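Local structure of probable M18-family aminopeptidase 1 (Thermotoga maritima, 2GLF) at residues 113-118 with 183-188. The protein probably acts as a zinc-dependent aminopeptidase of the M18 family, removing amino acids from the N-termini of peptides. Numbering follows the deposited sequence.
Sequences LFKTHY and NLMLIA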
ATOM      1  N   LEU A 113      10.832  31.651 -25.565  1.00 21.77           N
ATOM      2  CA  LEU A 113       9.834  30.586 -25.627  1.00 21.68           C
ATOM      3  C   LEU A 113       8.407  31.048 -25.895  1.00 21.87           C
ATOM      4  O   LEU A 113       8.021  32.161 -25.534  1.00 23.95           O
ATOM      5  CB  LEU A 113       9.832  29.820 -24.308  1.00 10.38           C
ATOM      6  CG  LEU A 113      11.070  29.040 -23.900  1.00 10.00           C
ATOM      7  CD1 LEU A 113      10.978  28.703 -22.425  1.00 10.45           C
ATOM      8  CD2 LEU A 113      11.179  27.791 -24.747  1.00  7.03           C
ATOM      9  N   PHE A 114       7.623  30.178 -26.521  1.00 14.99           N
ATOM     10  CA  PHE A 114       6.218  30.475 -26.779  1.00 15.03           C
ATOM     11  C   PHE A 114       5.411  29.503 -25.938  1.00 15.51           C
ATOM     12  O   PHE A 114       5.420  28.296 -26.195  1.00 16.72           O
ATOM     13  CB  PHE A 114       5.841  30.261 -28.250  1.00 10.15           C
ATOM     14  CG  PHE A 114       6.349  31.320 -29.169  1.00 10.15           C
ATOM     15  CD1 PHE A 114       7.161  30.986 -30.245  1.00 10.15           C
ATOM     16  CD2 PHE A 114       6.003  32.649 -28.974  1.00 10.15           C
ATOM     17  CE1 PHE A 114       7.622  31.960 -31.116  1.00 10.15           C
ATOM     18  CE2 PHE A 114       6.456  33.635 -29.839  1.00 10.15           C
ATOM     19  CZ  PHE A 114       7.269  33.289 -30.915  1.00 10.16           C
ATOM     20  N   LYS A 115       4.727  30.019 -24.926  1.00  9.91           N
ATOM     21  CA  LYS A 115       3.903  29.159 -24.097  1.00 10.80           C
ATOM     22  C   LYS A 115       2.605  28.883 -24.853  1.00 10.37           C
ATOM     23  O   LYS A 115       2.049  29.764 -25.502  1.00 11.00           O
ATOM     24  CB  LYS A 115       3.572  29.831 -22.760  1.00 18.64           C
ATOM     25  CG  LYS A 115       4.764  30.315 -21.964  1.00 19.23           C
ATOM     26  CD  LYS A 115       4.359  30.648 -20.536  1.00 20.39           C
ATOM     27  CE  LYS A 115       4.381  29.409 -19.633  1.00 26.32           C
ATOM     28  NZ  LYS A 115       3.512  28.280 -20.086  1.00 27.88           N
ATOM     29  N   THR A 116       2.124  27.656 -24.787  1.00 14.50           N
ATOM     30  CA  THR A 116       0.884  27.345 -25.458  1.00 14.50           C
ATOM     31  C   THR A 116      -0.085  26.795 -24.440  1.00 14.37           C
ATOM     32  O   THR A 116       0.241  26.646 -23.265  1.00 14.51           O
ATOM     33  CB  THR A 116       1.069  26.289 -26.542  1.00 10.69           C
ATOM     34  OG1 THR A 116       1.310  25.019 -25.929  1.00 10.92           O
ATOM     35  CG2 THR A 116       2.236  26.647 -27.434  1.00 10.86           C
ATOM     36  N   HIS A 117      -1.286  26.503 -24.916  1.00 13.30           N
ATOM     37  CA  HIS A 117      -2.347  25.930 -24.112  1.00 12.20           C
ATOM     38  C   HIS A 117      -3.001  25.001 -25.131  1.00 12.43           C
ATOM     39  O   HIS A 117      -3.512  25.460 -26.148  1.00 13.17           O
ATOM     40  CB  HIS A 117      -3.304  27.026 -23.666  1.00  7.37           C
ATOM     41  CG  HIS A 117      -4.304  26.578 -22.654  1.00  7.57           C
ATOM     42  ND1 HIS A 117      -5.100  25.468 -22.839  1.00  8.68           N
ATOM     43  CD2 HIS A 117      -4.661  27.102 -21.457  1.00  7.37           C
ATOM     44  CE1 HIS A 117      -5.906  25.328 -21.800  1.00  7.37           C
ATOM     45  NE2 HIS A 117      -5.661  26.308 -20.948  1.00  8.73           N
ATOM     46  N   TYR A 118      -2.962  23.696 -24.882  1.00  8.44           N
ATOM     47  CA  TYR A 118      -3.523  22.751 -25.835  1.00  8.44           C
ATOM     48  C   TYR A 118      -5.032  22.832 -26.004  1.00  8.44           C
ATOM     49  O   TYR A 118      -5.771  23.169 -25.078  1.00  8.47           O
ATOM     50  CB  TYR A 118      -3.088  21.325 -25.489  1.00  6.87           C
ATOM     51  CG  TYR A 118      -3.739  20.729 -24.277  1.00  7.32           C
ATOM     52  CD1 TYR A 118      -4.931  20.010 -24.383  1.00  8.69           C
ATOM     53  CD2 TYR A 118      -3.154  20.849 -23.022  1.00  6.75           C
ATOM     54  CE1 TYR A 118      -5.522  19.423 -23.262  1.00  7.54           C
ATOM     55  CE2 TYR A 118      -3.734  20.267 -21.900  1.00  6.75           C
ATOM     56  CZ  TYR A 118      -4.915  19.555 -22.027  1.00  6.75           C
ATOM     57  OH  TYR A 118      -5.478  18.977 -20.919  1.00  6.88           O
ATOM     58  N   ASN A 183       4.324  22.792 -20.001  1.00 13.77           N
ATOM     59  CA  ASN A 183       5.645  22.653 -20.597  1.00 13.39           C
ATOM     60  C   ASN A 183       5.639  22.544 -22.115  1.00 13.65           C
ATOM     61  O   ASN A 183       6.691  22.381 -22.720  1.00 14.40           O
ATOM     62  CB  ASN A 183       6.382  21.436 -20.023  1.00 27.04           C
ATOM     63  CG  ASN A 183       6.720  21.592 -18.556  1.00 26.35           C
ATOM     64  OD1 ASN A 183       6.961  22.697 -18.079  1.00 23.09           O
ATOM     65  ND2 ASN A 183       6.760  20.477 -17.836  1.00 27.20           N
ATOM     66  N   LEU A 184       4.470  22.612 -22.737  1.00 14.56           N
ATOM     67  CA  LEU A 184       4.412  22.527 -24.193  1.00 13.34           C
ATOM     68  C   LEU A 184       4.712  23.919 -24.745  1.00 12.98           C
ATOM     69  O   LEU A 184       3.811  24.657 -25.137  1.00 12.98           O
ATOM     70  CB  LEU A 184       3.025  22.049 -24.641  1.00 13.09           C
ATOM     71  CG  LEU A 184       2.681  20.658 -24.090  1.00 13.31           C
ATOM     72  CD1 LEU A 184       1.232  20.295 -24.373  1.00 13.09           C
ATOM     73  CD2 LEU A 184       3.624  19.639 -24.711  1.00 15.48           C
HETATM   74  N   MSE A 185       5.994  24.272 -24.755  1.00 12.10           N
HETATM   75  CA  MSE A 185       6.428  25.574 -25.238  1.00 12.31           C
HETATM   76  C   MSE A 185       7.419  25.412 -26.381  1.00 12.10           C
HETATM   77  O   MSE A 185       8.394  24.673 -26.254  1.00 12.10           O
HETATM   78  CB  MSE A 185       7.095  26.339 -24.101  1.00 33.02           C
HETATM   79  CG  MSE A 185       6.588  25.927 -22.732  1.00 33.65           C
HETATM   80 SE   MSE A 185       7.242  27.032 -21.287  1.00 39.66          SE
HETATM   81  CE  MSE A 185       9.015  26.284 -21.101  1.00 35.77           C
ATOM     82  N   LEU A 186       7.181  26.087 -27.499  1.00 12.16           N
ATOM     83  CA  LEU A 186       8.122  25.980 -28.608  1.00 11.90           C
ATOM     84  C   LEU A 186       9.242  26.987 -28.404  1.00 11.58           C
ATOM     85  O   LEU A 186       9.052  28.036 -27.779  1.00 11.78           O
ATOM     86  CB  LEU A 186       7.449  26.228 -29.969  1.00  4.78           C
ATOM     87  CG  LEU A 186       5.975  26.614 -30.068  1.00  4.78           C
ATOM     88  CD1 LEU A 186       5.628  26.859 -31.522  1.00  4.78           C
ATOM     89  CD2 LEU A 186       5.101  25.521 -29.484  1.00  4.78           C
ATOM     90  N   ILE A 187      10.416  26.653 -28.926  1.00 16.76           N
ATOM     91  CA  ILE A 187      11.570  27.528 -28.818  1.00 16.76           C
ATOM     92  C   ILE A 187      11.425  28.687 -29.808  1.00 16.76           C
ATOM     93  O   ILE A 187      11.321  28.479 -31.015  1.00 16.76           O
ATOM     94  CB  ILE A 187      12.866  26.748 -29.101  1.00 16.80           C
ATOM     95  CG1 ILE A 187      12.991  25.593 -28.102  1.00 15.75           C
ATOM     96  CG2 ILE A 187      14.064  27.673 -28.997  1.00 17.08           C
ATOM     97  CD1 ILE A 187      14.246  24.768 -28.252  1.00 16.20           C
ATOM     98  N   ALA A 188      11.397  29.909 -29.292  1.00  7.93           N
ATOM     99  CA  ALA A 188      11.263  31.079 -30.144  1.00  7.93           C
ATOM    100  C   ALA A 188      12.616  31.500 -30.701  1.00  7.96           C
ATOM    101  O   ALA A 188      12.710  31.979 -31.828  1.00  7.98           O
ATOM    102  CB  ALA A 188      10.644  32.221 -29.361  1.00  8.63           C
TER
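Leu184 O is gripped twice by Thr116: OG1 donates to it over 2.6 Å, in the carbonyl plane with a C=O...OG1 angle of 150°, while the backbone N of Thr116 adds a weak second bond. With chi1 at 72°, OG1 is flanked by N and C of its own backbone, which swings the hydroxyl to the acceptor that the amide already reaches, the carbonyl of Leu184, central residue of an inverse gamma turn. Replacing Thr116 by alanine removes OG1 and CG2, the methyl that packs against Leu186 CD2, and of the two bonds to Leu184 O would probably leave the weak amide one. Strand 185-189 pairs antiparallel with strand 111-119 and, within the chain, forms one border of a six-stranded antiparallel sheet; of the amide bonds between the two strands here, the hydrogen bond Phe114 N to Leu186 O (2.9 Å) is the firm one. On the face bearing Phe114 and Leu186, Ala188 CB lies over the Phe114 ring, 3.9 Å from the centroid and displaced toward CE1, a CH-pi contact; the ring also stacks with Phe100. The other face carries Leu113, Lys115 and selenomethionine Met185, whose CE meets Leu113 CD1. Lys115 runs alongside Met185, its CE 4.1 Å from SE, and its NZ forms a salt bridge with Glu182.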